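PDB 3TU6: pseudoazurin (Blue copper protein) from Sinorhizobium meliloti, which binds one copper ion as a small periplasmic cupredoxin and probably shuttles electrons between redox partners. Local coordinates for residues Y76-A81 with G90-G95. Numbering follows the deposited sequence.
Sequences YMYQCA and GAIVVG. With CU (copper (II) ion), chain B.
Y76 and Y78 face I92 and G90 as hydrogen-bonded pairs of an antiparallel ladder, with M77 and A91 as the non-hydrogen-bonded pair between them; the N-to-C directions of strands 76-79 and 90-94 differ by 157°. Each hydrogen-bonded pair carries two backbone bonds, the shortest from Y76 N to I92 O at 2.8 Å. The straightest, Y78 N to G90 O, is 3.1 Å with 174° at the hydrogen, and A91 CA adds a C-H...O contact to Y76 O. With CG between its backbone N and carbonyl carbon (chi1 67°), Y78 lays its ring across the neighbouring strand: G90 CA makes a CH-pi contact over one ring face, 3.9 Å from the centroid, with G90 O over the same face near the rim. Y78 CE2 reaches I92 CG1 at 3.7 Å, while a water at the ring edge, 2.7 Å from Y78 OH, also hydrogen-bonds A91 O. F20 and F35 pack edge-to-face with this ring. Y76 crosses V94 at a slant, Y76 CE1 lying 3.4 Å from V94 CG2, and its hydroxyl bonds K72 O. On the other face, the bent M77 chain brings SD to A91 CB, and helix 112-125 packs there, F120 on M77 and I119 on A91. C80 SG binds copper at 2.2 Å; the loop of this cupredoxin beta hairpin carries three type 1 copper ligands, C80, H83 and M88, joined by H42.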
loop_
_atom_site.group_PDB
_atom_site.type_symbol
_atom_site.label_atom_id
_atom_site.label_comp_id
_atom_site.label_asym_id
_atom_site.label_seq_id
_atom_site.Cartn_x
_atom_site.Cartn_y
_atom_site.Cartn_z
ATOM N N TYR A 76 2.109 5.689 3.424
ATOM C CA TYR A 76 2.024 4.390 4.078
ATOM C C TYR A 76 2.367 3.305 3.059
ATOM O O TYR A 76 1.631 3.112 2.091
ATOM C CB TYR A 76 0.611 4.160 4.620
ATOM C CG TYR A 76 0.210 5.073 5.761
ATOM C CD1 TYR A 76 -0.059 6.424 5.542
ATOM C CD2 TYR A 76 0.078 4.580 7.056
ATOM C CE1 TYR A 76 -0.434 7.260 6.588
ATOM C CE2 TYR A 76 -0.295 5.409 8.105
ATOM C CZ TYR A 76 -0.551 6.745 7.866
ATOM O OH TYR A 76 -0.920 7.561 8.909
ATOM N N MET A 77 3.485 2.612 3.271
ATOM C CA MET A 77 3.897 1.510 2.401
ATOM C C MET A 77 3.499 0.179 3.031
ATOM O O MET A 77 3.933 -0.143 4.138
ATOM C CB MET A 77 5.409 1.535 2.170
ATOM C CG MET A 77 5.930 2.822 1.539
ATOM S SD MET A 77 5.273 3.165 -0.105
ATOM C CE MET A 77 5.945 1.794 -1.046
ATOM N N TYR A 78 2.674 -0.585 2.317
ATOM C CA TYR A 78 2.162 -1.864 2.810
ATOM C C TYR A 78 2.417 -2.974 1.791
ATOM O O TYR A 78 2.740 -2.702 0.631
ATOM C CB TYR A 78 0.669 -1.750 3.133
ATOM C CG TYR A 78 -0.222 -1.531 1.929
ATOM C CD1 TYR A 78 -0.731 -2.611 1.215
ATOM C CD2 TYR A 78 -0.560 -0.247 1.508
ATOM C CE1 TYR A 78 -1.540 -2.423 0.112
ATOM C CE2 TYR A 78 -1.382 -0.047 0.404
ATOM C CZ TYR A 78 -1.869 -1.141 -0.288
ATOM O OH TYR A 78 -2.684 -0.963 -1.381
ATOM N N GLN A 79 2.262 -4.222 2.227
ATOM C CA GLN A 79 2.612 -5.375 1.402
ATOM C C GLN A 79 1.656 -6.548 1.578
ATOM O O GLN A 79 0.882 -6.596 2.535
ATOM C CB GLN A 79 4.029 -5.844 1.746
ATOM C CG GLN A 79 4.177 -6.398 3.165
ATOM C CD GLN A 79 5.573 -6.920 3.453
ATOM O OE1 GLN A 79 6.571 -6.291 3.100
ATOM N NE2 GLN A 79 5.648 -8.074 4.105
ATOM N N CYS A 80 1.728 -7.486 0.637
ATOM C CA CYS A 80 1.135 -8.809 0.788
ATOM C C CYS A 80 2.268 -9.775 1.112
ATOM O O CYS A 80 3.176 -9.956 0.303
ATOM C CB CYS A 80 0.436 -9.241 -0.501
ATOM S SG CYS A 80 -0.157 -10.946 -0.483
ATOM N N ALA A 81 2.217 -10.392 2.291
ATOM C CA ALA A 81 3.309 -11.252 2.760
ATOM C C ALA A 81 3.610 -12.419 1.809
ATOM O O ALA A 81 4.772 -12.649 1.470
ATOM C CB ALA A 81 3.023 -11.766 4.172
ATOM N N GLY A 90 1.726 -1.915 -2.152
ATOM C CA GLY A 90 0.910 -0.752 -2.479
ATOM C C GLY A 90 1.230 0.415 -1.571
ATOM O O GLY A 90 1.968 0.270 -0.594
ATOM N N ALA A 91 0.666 1.574 -1.894
ATOM C CA ALA A 91 0.890 2.785 -1.119
ATOM C C ALA A 91 -0.422 3.498 -0.816
ATOM O O ALA A 91 -1.356 3.467 -1.619
ATOM C CB ALA A 91 1.830 3.716 -1.866
ATOM N N ILE A 92 -0.483 4.120 0.357
ATOM C CA ILE A 92 -1.563 5.036 0.698
ATOM C C ILE A 92 -0.926 6.364 1.077
ATOM O O ILE A 92 -0.182 6.439 2.055
ATOM C CB ILE A 92 -2.418 4.534 1.881
ATOM C CG1 ILE A 92 -2.934 3.119 1.616
ATOM C CG2 ILE A 92 -3.582 5.485 2.129
ATOM C CD1 ILE A 92 -3.780 2.560 2.744
ATOM N N VAL A 93 -1.200 7.398 0.287
ATOM C CA VAL A 93 -0.696 8.740 0.562
ATOM C C VAL A 93 -1.793 9.540 1.257
ATOM O O VAL A 93 -2.880 9.727 0.702
ATOM C CB VAL A 93 -0.258 9.455 -0.731
ATOM C CG1 VAL A 93 0.368 10.803 -0.411
ATOM C CG2 VAL A 93 0.718 8.582 -1.517
ATOM N N VAL A 94 -1.504 9.993 2.475
ATOM C CA VAL A 94 -2.463 10.731 3.291
ATOM C C VAL A 94 -2.010 12.183 3.401
ATOM O O VAL A 94 -0.962 12.466 3.980
ATOM C CB VAL A 94 -2.580 10.120 4.701
ATOM C CG1 VAL A 94 -3.685 10.807 5.491
ATOM C CG2 VAL A 94 -2.837 8.623 4.611
ATOM N N GLY A 95 -2.797 13.097 2.839
ATOM C CA GLY A 95 -2.415 14.506 2.785
ATOM C C GLY A 95 -1.174 14.685 1.928
ATOM O O GLY A 95 -1.114 14.175 0.808
HETATM CU CU CU B . -0.905 -11.384 -2.546
HETATM O O HOH W 1 -3.084 1.445 -2.556
#